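Local atomic coordinates of sialidase B (Streptococcus pneumoniae serotype 4, PDB entry 4XJW), a protein that cleaves terminal alpha-linked sialic acid residues from oligosaccharides, glycoproteins and glycolipids as a glycoside hydrolase of family 33. Residues 556-562 with 618-624. The protein carries 1 engineered substitution. Residues are numbered along the deposited sequence; the frame is centred on the assembly and turned at random.
Sequences SAIKYSQ and ITELPNH. With OPX ((1s,3R,4S)-1-[(cyclohexylamino)methyl]-3,4-dihydroxycyclopentanesulfonic acid), chain B.
Strand 556-559 and strand 618-620, the innermost strands of adjacent antiparallel sheets in the sialidase beta-propeller, run 14° from parallel with their axes 6.7 Å apart, so side chains rather than backbone bonds join them. Within the strands I558 crosses I618 obliquely, I558 CG1 to I618 CD1 at 3.9 Å, while I558 CD1 packs on the backbone at E620 N. Beyond the strands, the E620 carboxylate gathers the contact. Its chain is fully extended (chi1 -178°, chi2 177°), which carries the carboxylate across Y560 at about a right angle, near ring atoms CD1 and CE1, to S561. There E620 OE1 takes S561 N at 2.8 Å and E620 OE2 takes S561 OG at 2.6 Å, both on the syn side and moderately out of plane. E620 OE2 also accepts H624 ND1 at 2.7 Å, nearly along the C-O axis and close to the imidazole plane. Q562 NE2 donates to S561 OG at 2.9 Å, and Q562 CG sits over a face of H624 in a CH-pi contact. Y560 OH donates to H624 O at 2.7 Å on an in-plane lone pair, tying the type I turn 621-624 to Y560. A water links E620 OE1 to K559 O. OPX packs on I558 CG2, the E620 and L621 carbonyls and P622; its OAD bonds weakly to T619 OG1. Gripped by three protein donors and a water, E620 is probably ionised, and its negative charge would favour a proton on H624 ND1 beside the ligand.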
loop_
_atom_site.group_PDB
_atom_site.type_symbol
_atom_site.label_atom_id
_atom_site.label_comp_id
_atom_site.label_asym_id
_atom_site.label_seq_id
_atom_site.Cartn_x
_atom_site.Cartn_y
_atom_site.Cartn_z
ATOM N N SER A 556 -1.330 -11.146 -7.769
ATOM C CA SER A 556 -2.375 -11.838 -7.021
ATOM C C SER A 556 -3.185 -12.676 -7.998
ATOM O O SER A 556 -3.182 -12.404 -9.205
ATOM C CB SER A 556 -3.234 -10.861 -6.229
ATOM O OG SER A 556 -3.730 -9.791 -7.017
ATOM N N ALA A 557 -3.836 -13.718 -7.491
ATOM C CA ALA A 557 -4.409 -14.738 -8.367
ATOM C C ALA A 557 -5.563 -15.427 -7.694
ATOM O O ALA A 557 -5.468 -15.775 -6.521
ATOM C CB ALA A 557 -3.349 -15.755 -8.731
ATOM N N ILE A 558 -6.641 -15.641 -8.441
ATOM C CA ILE A 558 -7.768 -16.419 -7.913
ATOM C C ILE A 558 -8.326 -17.392 -8.943
ATOM O O ILE A 558 -8.158 -17.214 -10.150
ATOM C CB ILE A 558 -8.925 -15.522 -7.421
ATOM C CG1 ILE A 558 -9.465 -14.651 -8.563
ATOM C CG2 ILE A 558 -8.487 -14.658 -6.249
ATOM C CD1 ILE A 558 -10.810 -13.967 -8.257
ATOM N N LYS A 559 -8.996 -18.429 -8.445
ATOM C CA LYS A 559 -9.776 -19.339 -9.271
ATOM C C LYS A 559 -11.223 -18.870 -9.159
ATOM O O LYS A 559 -11.783 -18.836 -8.065
ATOM C CB LYS A 559 -9.636 -20.767 -8.740
ATOM C CG LYS A 559 -10.570 -21.788 -9.378
ATOM C CD LYS A 559 -10.068 -22.219 -10.734
ATOM C CE LYS A 559 -11.072 -23.134 -11.451
ATOM N NZ LYS A 559 -11.408 -24.371 -10.686
ATOM N N TYR A 560 -11.799 -18.461 -10.282
ATOM C CA TYR A 560 -13.169 -17.950 -10.318
ATOM C C TYR A 560 -14.149 -19.114 -10.163
ATOM O O TYR A 560 -13.895 -20.204 -10.670
ATOM C CB TYR A 560 -13.395 -17.200 -11.634
ATOM C CG TYR A 560 -14.653 -16.364 -11.661
ATOM C CD1 TYR A 560 -14.877 -15.385 -10.701
ATOM C CD2 TYR A 560 -15.611 -16.547 -12.649
ATOM C CE1 TYR A 560 -16.033 -14.619 -10.716
ATOM C CE2 TYR A 560 -16.766 -15.783 -12.678
ATOM C CZ TYR A 560 -16.975 -14.822 -11.708
ATOM O OH TYR A 560 -18.125 -14.051 -11.726
ATOM N N SER A 561 -15.253 -18.897 -9.449
ATOM C CA SER A 561 -16.198 -19.982 -9.152
ATOM C C SER A 561 -17.098 -20.381 -10.329
ATOM O O SER A 561 -17.662 -21.483 -10.331
ATOM C CB SER A 561 -17.079 -19.623 -7.945
ATOM O OG SER A 561 -18.088 -18.688 -8.291
ATOM N N GLN A 562 -17.238 -19.492 -11.309
ATOM C CA GLN A 562 -18.171 -19.692 -12.415
ATOM C C GLN A 562 -17.403 -19.929 -13.703
ATOM O O GLN A 562 -16.268 -19.461 -13.852
ATOM C CB GLN A 562 -19.085 -18.473 -12.578
ATOM C CG GLN A 562 -19.812 -18.057 -11.293
ATOM C CD GLN A 562 -20.773 -19.110 -10.793
ATOM O OE1 GLN A 562 -21.707 -19.494 -11.495
ATOM N NE2 GLN A 562 -20.547 -19.592 -9.573
ATOM N N ILE A 618 -6.892 -9.413 -5.035
ATOM C CA ILE A 618 -8.163 -9.688 -5.694
ATOM C C ILE A 618 -8.953 -10.792 -5.008
ATOM O O ILE A 618 -8.393 -11.759 -4.490
ATOM C CB ILE A 618 -7.997 -10.004 -7.200
ATOM C CG1 ILE A 618 -7.062 -11.198 -7.426
ATOM C CG2 ILE A 618 -7.525 -8.755 -7.969
ATOM C CD1 ILE A 618 -7.049 -11.646 -8.888
ATOM N N THR A 619 -10.267 -10.642 -4.993
ATOM C CA THR A 619 -11.098 -11.723 -4.490
ATOM C C THR A 619 -12.446 -11.719 -5.169
ATOM O O THR A 619 -12.950 -10.666 -5.559
ATOM C CB THR A 619 -11.203 -11.706 -2.943
ATOM O OG1 THR A 619 -11.569 -13.010 -2.485
ATOM C CG2 THR A 619 -12.230 -10.662 -2.437
ATOM N N GLU A 620 -13.014 -12.910 -5.330
ATOM C CA GLU A 620 -14.385 -13.025 -5.796
ATOM C C GLU A 620 -15.298 -12.731 -4.630
ATOM O O GLU A 620 -15.232 -13.387 -3.587
ATOM C CB GLU A 620 -14.658 -14.423 -6.356
ATOM C CG GLU A 620 -16.071 -14.575 -6.909
ATOM C CD GLU A 620 -16.322 -15.931 -7.526
ATOM O OE1 GLU A 620 -15.392 -16.765 -7.564
ATOM O OE2 GLU A 620 -17.476 -16.171 -7.957
ATOM N N LEU A 621 -16.126 -11.711 -4.804
ATOM C CA LEU A 621 -17.133 -11.359 -3.814
ATOM C C LEU A 621 -18.238 -12.411 -3.868
ATOM O O LEU A 621 -18.392 -13.118 -4.883
ATOM C CB LEU A 621 -17.667 -9.949 -4.085
ATOM C CG LEU A 621 -16.524 -8.931 -4.212
ATOM C CD1 LEU A 621 -17.008 -7.606 -4.751
ATOM C CD2 LEU A 621 -15.812 -8.740 -2.880
ATOM N N PRO A 622 -18.992 -12.556 -2.771
ATOM C CA PRO A 622 -20.034 -13.589 -2.755
ATOM C C PRO A 622 -21.081 -13.426 -3.853
ATOM O O PRO A 622 -21.723 -14.416 -4.206
ATOM C CB PRO A 622 -20.686 -13.406 -1.383
ATOM C CG PRO A 622 -19.610 -12.816 -0.536
ATOM C CD PRO A 622 -18.848 -11.897 -1.459
ATOM N N ASN A 623 -21.244 -12.222 -4.385
ATOM C CA ASN A 623 -22.182 -11.998 -5.481
ATOM C C ASN A 623 -21.581 -12.233 -6.867
ATOM O O ASN A 623 -22.190 -11.894 -7.880
ATOM C CB ASN A 623 -22.772 -10.594 -5.391
ATOM C CG ASN A 623 -21.725 -9.512 -5.535
ATOM O OD1 ASN A 623 -20.549 -9.807 -5.764
ATOM N ND2 ASN A 623 -22.142 -8.254 -5.403
ATOM N N HIS A 624 -20.364 -12.780 -6.881
ATOM C CA HIS A 624 -19.615 -13.117 -8.100
ATOM C C HIS A 624 -19.025 -11.923 -8.836
ATOM O O HIS A 624 -18.491 -12.078 -9.933
ATOM C CB HIS A 624 -20.435 -14.004 -9.049
ATOM C CG HIS A 624 -20.989 -15.226 -8.386
ATOM N ND1 HIS A 624 -20.187 -16.152 -7.752
ATOM C CD2 HIS A 624 -22.259 -15.671 -8.248
ATOM C CE1 HIS A 624 -20.941 -17.113 -7.249
ATOM N NE2 HIS A 624 -22.202 -16.852 -7.544
HETATM C CAF OPX B . -18.033 -17.114 -4.239
HETATM C CAG OPX B . -18.102 -18.478 -3.618
HETATM C CAH OPX B . -17.136 -16.224 -3.440
HETATM C CAI OPX B . -16.732 -19.073 -3.480
HETATM C CAJ OPX B . -15.760 -16.801 -3.272
HETATM C CAK OPX B . -13.647 -18.196 -1.630
HETATM C CAL OPX B . -11.390 -18.048 -2.826
HETATM C CAM OPX B . -11.443 -17.792 -0.443
HETATM C CAO OPX B . -10.177 -17.335 -2.351
HETATM C CAP OPX B . -10.583 -16.714 -1.084
HETATM C CAQ OPX B . -15.827 -18.188 -2.681
HETATM C CAR OPX B . -12.120 -18.512 -1.600
HETATM N NAN OPX B . -14.496 -18.818 -2.657
HETATM O OAA OPX B . -12.584 -20.938 -2.571
HETATM O OAB OPX B . -10.444 -20.569 -1.483
HETATM O OAC OPX B . -9.736 -16.403 -3.275
HETATM O OAD OPX B . -11.343 -15.590 -1.261
HETATM O OAE OPX B . -12.436 -20.713 -0.150
HETATM S SAS OPX B . -11.887 -20.282 -1.441
HETATM O O HOH W 1 -13.187 -17.423 -6.228
#